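Local coordinates for protein PrhC (Penicillium brasilianum, PDB 5X9J) that acts as an isomerase in the biosynthesis of paraherquonin, a fungal meroterpenoid with a highly congested hexacyclic skeleton, at residues B[55-60]-B[139-144]; B[60-65]-B[145-150]; B[108-113]-B[127-132]. All coordinates share one frame; numbering follows the deposited sequence.

After two helices and the short strand 53-54, the chain lays down strand 57-61 and runs through 62-65; both parts wait some eighty residues for their partner, strand 141-148 and the residues after it. Interaction 1 and interaction 2 each close such a long loop. They follow one another along a single parallel strand pair, share Y60, and cross in the sequence because their segments alternate. Interaction 3 is local: 108-113 and 127-132 pair within a hairpin, with 13 residues between them, nested inside both long loops. Strand 124-134 also borders strand 141-148, where F147 N bonds L129 O, so the hairpin and the early strand flank the same late strand in one mixed sheet.

Interaction 1 (B[55-60]-B[139-144]); sequences ESCLTY and ALVDGI
I144 lies alongside T59 on neighbouring parallel strands, and its CD1 covers two side chains of strand 57-60. I144 CD1 comes 3.7 Å from T59 OG1 and 4.0 Å from C57 SG, while CG2 of I144 meets CG2 of T59 at 4.2 Å. The placement follows from the torsions: I144 holds CG1 beside its own backbone N (chi1 -57°) and continues extended, which carries CD1 back over C57. The thiol of C57, anti to its backbone N, reaches into the same patch and touches V141 CG1. Helix 26-43 backs this layer, F37 lying on I144 and L33 on V141.

Parallel ladder bonds join the backbones. I144 N donates to L58 O at 3.0 Å, and I144 O receives Y60 N at 2.7 Å with an almost straight N-H...O angle of 172°. The carbonyl of I144 also faces the CA-H of T59, and it sits in plane at the edge of the Y60 ring.

Strand 141-148 forms a classic beta bulge, D142 and G143, against Q133 of strand 124-134, its other neighbour. At the same level L58 N and D142 O are joined by a water, which accepts from L58 N at 3.2 Å and donates to D142 O at 2.5 Å. The D142 carboxylate swings back toward S56, though its firmer partner is T54 OG1, to which OD1 is hydrogen-bonded. The chemistry thus divides only the backbone bonding, direct between L58, Y60 and I144 but carried by solvent at the end at D142, whereas apolar packing runs on from V141 and C57 to I144 and T59.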
loop_
_atom_site.group_PDB
_atom_site.type_symbol
_atom_site.label_atom_id
_atom_site.label_comp_id
_atom_site.label_asym_id
_atom_site.label_seq_id
_atom_site.Cartn_x
_atom_site.Cartn_y
_atom_site.Cartn_z
ATOM N N GLU B 55 -0.220 -23.311 8.584
ATOM C CA GLU B 55 -1.501 -23.864 8.151
ATOM C C GLU B 55 -2.633 -22.851 8.274
ATOM O O GLU B 55 -3.585 -22.887 7.488
ATOM C CB GLU B 55 -1.844 -25.123 8.957
ATOM C CG GLU B 55 -1.130 -26.387 8.478
ATOM C CD GLU B 55 -1.880 -27.664 8.847
ATOM O OE1 GLU B 55 -3.044 -27.567 9.310
ATOM O OE2 GLU B 55 -1.303 -28.764 8.669
ATOM N N SER B 56 -2.559 -21.949 9.247
ATOM C CA SER B 56 -3.624 -20.981 9.469
ATOM C C SER B 56 -3.350 -19.633 8.798
ATOM O O SER B 56 -4.066 -18.668 9.069
ATOM C CB SER B 56 -3.852 -20.787 10.970
ATOM O OG SER B 56 -2.655 -20.394 11.612
ATOM N N CYS B 57 -2.349 -19.553 7.920
ATOM C CA CYS B 57 -1.993 -18.280 7.303
ATOM C C CYS B 57 -3.174 -17.692 6.537
ATOM O O CYS B 57 -3.873 -18.392 5.804
ATOM C CB CYS B 57 -0.805 -18.466 6.352
ATOM S SG CYS B 57 -0.164 -16.903 5.659
ATOM N N LEU B 58 -3.382 -16.393 6.693
ATOM C CA LEU B 58 -4.396 -15.673 5.938
ATOM C C LEU B 58 -3.743 -14.577 5.109
ATOM O O LEU B 58 -2.805 -13.924 5.569
ATOM C CB LEU B 58 -5.446 -15.061 6.876
ATOM C CG LEU B 58 -6.328 -16.065 7.625
ATOM C CD1 LEU B 58 -7.209 -15.351 8.642
ATOM C CD2 LEU B 58 -7.174 -16.846 6.628
ATOM N N THR B 59 -4.259 -14.368 3.898
ATOM C CA THR B 59 -3.837 -13.291 3.010
ATOM C C THR B 59 -4.938 -12.237 2.945
ATOM O O THR B 59 -6.083 -12.555 2.611
ATOM C CB THR B 59 -3.539 -13.816 1.600
ATOM O OG1 THR B 59 -2.523 -14.817 1.664
ATOM C CG2 THR B 59 -3.061 -12.673 0.690
ATOM N N TYR B 60 -4.591 -10.994 3.249
ATOM C CA TYR B 60 -5.522 -9.870 3.171
ATOM C C TYR B 60 -5.126 -8.958 2.018
ATOM O O TYR B 60 -4.064 -8.330 2.063
ATOM C CB TYR B 60 -5.524 -9.056 4.463
ATOM C CG TYR B 60 -5.852 -9.819 5.720
ATOM C CD1 TYR B 60 -4.883 -10.575 6.359
ATOM C CD2 TYR B 60 -7.123 -9.752 6.290
ATOM C CE1 TYR B 60 -5.170 -11.266 7.523
ATOM C CE2 TYR B 60 -7.421 -10.437 7.465
ATOM C CZ TYR B 60 -6.434 -11.197 8.070
ATOM O OH TYR B 60 -6.695 -11.892 9.230
ATOM N N ALA B 139 10.800 -18.476 10.343
ATOM C CA ALA B 139 10.931 -19.438 9.261
ATOM C C ALA B 139 9.689 -19.533 8.396
ATOM O O ALA B 139 9.793 -19.952 7.238
ATOM C CB ALA B 139 11.267 -20.828 9.811
ATOM N N LEU B 140 8.524 -19.146 8.912
ATOM C CA LEU B 140 7.284 -19.279 8.168
ATOM C C LEU B 140 6.519 -17.961 8.174
ATOM O O LEU B 140 6.729 -17.092 9.021
ATOM C CB LEU B 140 6.404 -20.391 8.747
ATOM C CG LEU B 140 6.975 -21.809 8.667
ATOM C CD1 LEU B 140 6.209 -22.731 9.598
ATOM C CD2 LEU B 140 6.891 -22.326 7.247
ATOM N N VAL B 141 5.604 -17.835 7.224
ATOM C CA VAL B 141 4.737 -16.670 7.126
ATOM C C VAL B 141 3.382 -17.047 7.706
ATOM O O VAL B 141 2.781 -18.050 7.296
ATOM C CB VAL B 141 4.618 -16.188 5.669
ATOM C CG1 VAL B 141 3.593 -15.085 5.571
ATOM C CG2 VAL B 141 5.998 -15.710 5.145
ATOM N N ASP B 142 2.905 -16.258 8.670
ATOM C CA ASP B 142 1.625 -16.515 9.325
ATOM C C ASP B 142 0.546 -15.515 8.932
ATOM O O ASP B 142 -0.639 -15.765 9.192
ATOM C CB ASP B 142 1.809 -16.514 10.857
ATOM C CG ASP B 142 0.549 -16.955 11.621
ATOM O OD1 ASP B 142 -0.105 -17.956 11.240
ATOM O OD2 ASP B 142 0.208 -16.278 12.617
ATOM N N GLY B 143 0.920 -14.399 8.310
ATOM C CA GLY B 143 -0.033 -13.421 7.825
ATOM C C GLY B 143 0.554 -12.596 6.694
ATOM O O GLY B 143 1.746 -12.284 6.701
ATOM N N ILE B 144 -0.274 -12.254 5.709
ATOM C CA ILE B 144 0.143 -11.486 4.540
ATOM C C ILE B 144 -0.890 -10.394 4.306
ATOM O O ILE B 144 -2.087 -10.681 4.212
ATOM C CB ILE B 144 0.261 -12.369 3.280
ATOM C CG1 ILE B 144 1.233 -13.523 3.516
ATOM C CG2 ILE B 144 0.689 -11.533 2.060
ATOM C CD1 ILE B 144 1.011 -14.713 2.579
HETATM O O HOH W 1 -3.339 -17.082 10.850
HETATM O O HOH W 2 -2.985 -15.106 9.604
#

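Interaction 2 (B[60-65]-B[145-150]); sequences YQCCPS and WEFFDA
Q61 and E146 form the shortest hydrogen bond between 60-65 and 145-150, NE2 of Q61 donating to OE2 of E146 at 2.7 Å. The two residues are paired in register on parallel strands of a mixed, curved sheet, consistent with the NTF2-like alpha+beta fold. The Q61 chain bends at chi2 (-70°), which brings its amide beside the extended glutamate; the carboxylate is turned 81° against the amide plane and accepts through the anti lone pair of OE2. Beside this side-chain bond, E146 is gripped at its backbone too, its N giving to Y60 O and its O receiving C62 N, both at 2.9 Å.

On the other face of the sheet the rings of Y60 and W145 lie nearly parallel but slid apart. Overlap is slight, and the closest approach sets CD1 of Y60 3.4 Å from NE1 of W145, toward the rim of the indole.

Where the first strand has ended, C62 and C63 meet F147 and F148. C62 CB rests over the F147 ring, 3.5 Å from its centroid, and the C62 sulfur approaches the edge of the W145 indole. An alanine in place of F147 would take away the ring that C62 CB lies over, and would probably leave a gap beside C62 and let its side chain shift. C63 CB leans on F148 CZ and on the methyl of A150. Just beyond, D149 caps the following helix and hydrogen-bonds S65 of the second subunit, so this end of the contact also borders the dimer interface. The C63 SG stands almost centrally above the F148 ring, 3.9 Å from its centroid.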
loop_
_atom_site.group_PDB
_atom_site.type_symbol
_atom_site.label_atom_id
_atom_site.label_comp_id
_atom_site.label_asym_id
_atom_site.label_seq_id
_atom_site.Cartn_x
_atom_site.Cartn_y
_atom_site.Cartn_z
ATOM N N TYR B 60 -4.591 -10.994 3.249
ATOM C CA TYR B 60 -5.522 -9.870 3.171
ATOM C C TYR B 60 -5.126 -8.958 2.018
ATOM O O TYR B 60 -4.064 -8.330 2.063
ATOM C CB TYR B 60 -5.524 -9.056 4.463
ATOM C CG TYR B 60 -5.852 -9.819 5.720
ATOM C CD1 TYR B 60 -4.883 -10.575 6.359
ATOM C CD2 TYR B 60 -7.123 -9.752 6.290
ATOM C CE1 TYR B 60 -5.170 -11.266 7.523
ATOM C CE2 TYR B 60 -7.421 -10.437 7.465
ATOM C CZ TYR B 60 -6.434 -11.197 8.070
ATOM O OH TYR B 60 -6.695 -11.892 9.230
ATOM N N GLN B 61 -5.981 -8.855 1.012
ATOM C CA GLN B 61 -5.834 -7.798 0.022
ATOM C C GLN B 61 -6.473 -6.536 0.593
ATOM O O GLN B 61 -7.585 -6.588 1.123
ATOM C CB GLN B 61 -6.497 -8.199 -1.299
ATOM C CG GLN B 61 -6.030 -9.552 -1.831
ATOM C CD GLN B 61 -4.592 -9.520 -2.311
ATOM O OE1 GLN B 61 -3.787 -10.399 -1.983
ATOM N NE2 GLN B 61 -4.258 -8.502 -3.097
ATOM N N CYS B 62 -5.772 -5.409 0.498
ATOM C CA CYS B 62 -6.144 -4.221 1.258
ATOM C C CYS B 62 -6.616 -3.053 0.391
ATOM O O CYS B 62 -6.636 -1.915 0.864
ATOM C CB CYS B 62 -4.973 -3.781 2.132
ATOM S SG CYS B 62 -4.560 -4.990 3.419
ATOM N N CYS B 63 -6.989 -3.292 -0.862
ATOM C CA CYS B 63 -7.611 -2.240 -1.651
ATOM C C CYS B 63 -9.115 -2.441 -1.621
ATOM O O CYS B 63 -9.608 -3.442 -2.164
ATOM C CB CYS B 63 -7.097 -2.244 -3.089
ATOM S SG CYS B 63 -5.334 -1.823 -3.192
ATOM N N PRO B 64 -9.882 -1.533 -1.014
ATOM C CA PRO B 64 -11.328 -1.766 -0.868
ATOM C C PRO B 64 -12.088 -1.765 -2.179
ATOM O O PRO B 64 -13.259 -2.167 -2.186
ATOM C CB PRO B 64 -11.786 -0.610 0.037
ATOM C CG PRO B 64 -10.735 0.454 -0.136
ATOM C CD PRO B 64 -9.436 -0.299 -0.346
ATOM N N SER B 65 -11.482 -1.317 -3.282
ATOM C CA SER B 65 -12.134 -1.458 -4.583
ATOM C C SER B 65 -12.258 -2.915 -5.003
ATOM O O SER B 65 -13.015 -3.223 -5.928
ATOM C CB SER B 65 -11.353 -0.692 -5.654
ATOM O OG SER B 65 -11.533 0.693 -5.458
ATOM N N TRP B 145 -0.429 -9.149 4.222
ATOM C CA TRP B 145 -1.252 -8.024 3.797
ATOM C C TRP B 145 -0.644 -7.470 2.521
ATOM O O TRP B 145 0.573 -7.265 2.457
ATOM C CB TRP B 145 -1.311 -6.937 4.876
ATOM C CG TRP B 145 -1.978 -7.409 6.141
ATOM C CD1 TRP B 145 -3.265 -7.155 6.539
ATOM C CD2 TRP B 145 -1.393 -8.234 7.163
ATOM N NE1 TRP B 145 -3.510 -7.773 7.751
ATOM C CE2 TRP B 145 -2.381 -8.433 8.157
ATOM C CE3 TRP B 145 -0.134 -8.820 7.336
ATOM C CZ2 TRP B 145 -2.147 -9.197 9.305
ATOM C CZ3 TRP B 145 0.101 -9.573 8.476
ATOM C CH2 TRP B 145 -0.905 -9.756 9.450
ATOM N N GLU B 146 -1.472 -7.226 1.514
ATOM C CA GLU B 146 -0.963 -6.720 0.250
ATOM C C GLU B 146 -1.731 -5.488 -0.191
ATOM O O GLU B 146 -2.964 -5.490 -0.203
ATOM C CB GLU B 146 -1.027 -7.776 -0.860
ATOM C CG GLU B 146 -0.588 -7.189 -2.205
ATOM C CD GLU B 146 -0.544 -8.193 -3.361
ATOM O OE1 GLU B 146 0.571 -8.404 -3.895
ATOM O OE2 GLU B 146 -1.610 -8.745 -3.743
ATOM N N PHE B 147 -0.994 -4.452 -0.560
ATOM C CA PHE B 147 -1.512 -3.294 -1.272
ATOM C C PHE B 147 -0.963 -3.310 -2.685
ATOM O O PHE B 147 0.212 -3.607 -2.891
ATOM C CB PHE B 147 -1.078 -1.990 -0.615
ATOM C CG PHE B 147 -1.695 -1.756 0.705
ATOM C CD1 PHE B 147 -1.235 -2.431 1.824
ATOM C CD2 PHE B 147 -2.744 -0.860 0.830
ATOM C CE1 PHE B 147 -1.820 -2.217 3.066
ATOM C CE2 PHE B 147 -3.330 -0.632 2.053
ATOM C CZ PHE B 147 -2.870 -1.314 3.179
ATOM N N PHE B 148 -1.797 -2.977 -3.655
ATOM C CA PHE B 148 -1.348 -2.945 -5.035
ATOM C C PHE B 148 -2.005 -1.741 -5.674
ATOM O O PHE B 148 -2.869 -1.102 -5.073
ATOM C CB PHE B 148 -1.719 -4.243 -5.778
ATOM C CG PHE B 148 -3.168 -4.607 -5.625
ATOM C CD1 PHE B 148 -3.593 -5.363 -4.546
ATOM C CD2 PHE B 148 -4.113 -4.130 -6.518
ATOM C CE1 PHE B 148 -4.932 -5.661 -4.379
ATOM C CE2 PHE B 148 -5.448 -4.417 -6.358
ATOM C CZ PHE B 148 -5.865 -5.193 -5.291
ATOM N N ASP B 149 -1.597 -1.421 -6.895
ATOM C CA ASP B 149 -2.251 -0.346 -7.630
ATOM C C ASP B 149 -3.542 -0.899 -8.201
ATOM O O ASP B 149 -3.525 -1.761 -9.091
ATOM C CB ASP B 149 -1.347 0.211 -8.724
ATOM C CG ASP B 149 -1.944 1.444 -9.401
ATOM O OD1 ASP B 149 -1.268 2.490 -9.399
ATOM O OD2 ASP B 149 -3.081 1.366 -9.921
ATOM N N ALA B 150 -4.667 -0.412 -7.682
ATOM C CA ALA B 150 -5.953 -0.973 -8.055
ATOM C C ALA B 150 -6.333 -0.606 -9.481
ATOM O O ALA B 150 -7.115 -1.321 -10.114
ATOM C CB ALA B 150 -7.037 -0.505 -7.074
#

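Interaction 3 (B[108-113]-B[127-132]); sequences KIAFRA and ENLVIL
R112 crosses L129 at about a right angle within an antiparallel beta hairpin, and its side chain meets the opposite strand step by step. R112 CB lies 4.0 Å from N128 O, and R112 CG packs on CD2 of L129 at 3.9 Å. The chain then bends at chi3 (74°), turning the guanidinium edge toward two waters that lie in its plane. R112 NE gives a hydrogen bond to one at 2.9 Å, and that water donates onward to N128 O. R112 NH2 gives to the other at 2.8 Å, which donates in turn to E127 OE1 at 2.7 Å. The arginine thus reaches the glutamate through solvent, while NH1 forms a salt bridge with D96. R112 also packs on C62 of the second subunit, and L129 meets L129 of that subunit, so this face of the hairpin belongs to the dimer interface.

Six backbone hydrogen bonds hold the strands, paired at I109 with L132, F111 with V130, and A113 with N128. The last pair is the least regular: A113 N approaches N128 O from 44° out of the carbonyl plane; the same oxygen also accepts from the water held by R112 NE.

On the face packed against helix 26-43, I109 CG2 touches L132 CB. F111 has its CG between the backbone N and the carbonyl carbon (chi1 57°), which carries the ring toward the partner strand, alongside V130 and slanting past L132. V130 CB sits over one face, 3.6 Å from F111 CZ, and L132 CD1 stands at the ring edge, 3.8 Å from F111 CE2.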
loop_
_atom_site.group_PDB
_atom_site.type_symbol
_atom_site.label_atom_id
_atom_site.label_comp_id
_atom_site.label_asym_id
_atom_site.label_seq_id
_atom_site.Cartn_x
_atom_site.Cartn_y
_atom_site.Cartn_z
ATOM N N LYS B 108 7.558 -8.743 12.188
ATOM C CA LYS B 108 6.840 -8.236 11.026
ATOM C C LYS B 108 7.803 -7.499 10.106
ATOM O O LYS B 108 8.790 -6.910 10.555
ATOM C CB LYS B 108 5.727 -7.264 11.421
ATOM C CG LYS B 108 4.420 -7.882 11.885
ATOM C CD LYS B 108 3.562 -6.771 12.513
ATOM C CE LYS B 108 2.071 -7.051 12.382
ATOM N NZ LYS B 108 1.562 -8.099 13.308
ATOM N N ILE B 109 7.484 -7.498 8.814
ATOM C CA ILE B 109 8.285 -6.747 7.861
ATOM C C ILE B 109 7.367 -6.201 6.783
ATOM O O ILE B 109 6.469 -6.892 6.294
ATOM C CB ILE B 109 9.424 -7.624 7.285
ATOM C CG1 ILE B 109 10.304 -6.814 6.324
ATOM C CG2 ILE B 109 8.870 -8.901 6.625
ATOM C CD1 ILE B 109 11.673 -7.507 6.014
ATOM N N ALA B 110 7.581 -4.942 6.426
ATOM C CA ALA B 110 6.847 -4.310 5.343
ATOM C C ALA B 110 7.846 -3.952 4.257
ATOM O O ALA B 110 8.903 -3.392 4.551
ATOM C CB ALA B 110 6.103 -3.058 5.818
ATOM N N PHE B 111 7.522 -4.283 3.008
ATOM C CA PHE B 111 8.445 -3.979 1.928
ATOM C C PHE B 111 7.674 -3.637 0.666
ATOM O O PHE B 111 6.546 -4.082 0.464
ATOM C CB PHE B 111 9.409 -5.145 1.661
ATOM C CG PHE B 111 8.725 -6.453 1.349
ATOM C CD1 PHE B 111 8.473 -6.825 0.036
ATOM C CD2 PHE B 111 8.363 -7.320 2.371
ATOM C CE1 PHE B 111 7.873 -8.046 -0.252
ATOM C CE2 PHE B 111 7.753 -8.520 2.099
ATOM C CZ PHE B 111 7.519 -8.897 0.775
ATOM N N ARG B 112 8.304 -2.835 -0.178
ATOM C CA ARG B 112 7.774 -2.522 -1.491
ATOM C C ARG B 112 8.198 -3.594 -2.482
ATOM O O ARG B 112 9.322 -4.102 -2.422
ATOM C CB ARG B 112 8.275 -1.157 -1.951
ATOM C CG ARG B 112 7.788 0.011 -1.111
ATOM C CD ARG B 112 8.350 1.308 -1.684
ATOM N NE ARG B 112 7.678 1.676 -2.929
ATOM C CZ ARG B 112 8.012 2.727 -3.671
ATOM N NH1 ARG B 112 9.028 3.503 -3.307
ATOM N NH2 ARG B 112 7.328 2.998 -4.774
ATOM N N ALA B 113 7.288 -3.947 -3.386
ATOM C CA ALA B 113 7.562 -4.970 -4.378
ATOM C C ALA B 113 6.958 -4.543 -5.707
ATOM O O ALA B 113 6.074 -3.680 -5.769
ATOM C CB ALA B 113 7.005 -6.334 -3.949
ATOM N N GLU B 127 2.781 -2.551 -8.828
ATOM C CA GLU B 127 3.678 -2.260 -7.725
ATOM C C GLU B 127 2.884 -2.397 -6.437
ATOM O O GLU B 127 1.681 -2.118 -6.397
ATOM C CB GLU B 127 4.301 -0.867 -7.858
ATOM C CG GLU B 127 5.274 -0.768 -9.052
ATOM C CD GLU B 127 5.699 0.657 -9.373
ATOM O OE1 GLU B 127 5.729 1.504 -8.452
ATOM O OE2 GLU B 127 6.007 0.931 -10.555
ATOM N N ASN B 128 3.560 -2.861 -5.393
ATOM C CA ASN B 128 2.874 -3.417 -4.240
ATOM C C ASN B 128 3.546 -2.945 -2.961
ATOM O O ASN B 128 4.710 -2.539 -2.953
ATOM C CB ASN B 128 2.877 -4.964 -4.280
ATOM C CG ASN B 128 2.344 -5.526 -5.613
ATOM O OD1 ASN B 128 1.220 -6.025 -5.686
ATOM N ND2 ASN B 128 3.161 -5.443 -6.668
ATOM N N LEU B 129 2.799 -3.027 -1.869
ATOM C CA LEU B 129 3.360 -2.971 -0.525
ATOM C C LEU B 129 2.901 -4.240 0.177
ATOM O O LEU B 129 1.703 -4.536 0.204
ATOM C CB LEU B 129 2.915 -1.708 0.220
ATOM C CG LEU B 129 3.635 -1.327 1.537
ATOM C CD1 LEU B 129 3.258 -2.262 2.695
ATOM C CD2 LEU B 129 5.122 -1.280 1.384
ATOM N N VAL B 130 3.845 -5.009 0.698
ATOM C CA VAL B 130 3.539 -6.283 1.335
ATOM C C VAL B 130 3.945 -6.179 2.796
ATOM O O VAL B 130 5.037 -5.695 3.103
ATOM C CB VAL B 130 4.264 -7.459 0.655
ATOM C CG1 VAL B 130 3.982 -8.774 1.414
ATOM C CG2 VAL B 130 3.824 -7.589 -0.820
ATOM N N ILE B 131 3.075 -6.625 3.694
ATOM C CA ILE B 131 3.446 -6.819 5.088
ATOM C C ILE B 131 3.392 -8.310 5.378
ATOM O O ILE B 131 2.389 -8.965 5.083
ATOM C CB ILE B 131 2.517 -6.053 6.042
ATOM C CG1 ILE B 131 2.567 -4.550 5.752
ATOM C CG2 ILE B 131 2.904 -6.357 7.507
ATOM C CD1 ILE B 131 1.582 -3.724 6.630
ATOM N N LEU B 132 4.453 -8.843 5.970
ATOM C CA LEU B 132 4.465 -10.229 6.411
ATOM C C LEU B 132 4.492 -10.291 7.931
ATOM O O LEU B 132 5.240 -9.555 8.577
ATOM C CB LEU B 132 5.670 -10.991 5.859
ATOM C CG LEU B 132 5.825 -11.002 4.338
ATOM C CD1 LEU B 132 7.122 -11.724 3.945
ATOM C CD2 LEU B 132 4.625 -11.661 3.674
HETATM O O HOH W 3 5.130 1.597 -5.868
HETATM O O HOH W 4 5.841 -0.252 -4.142
#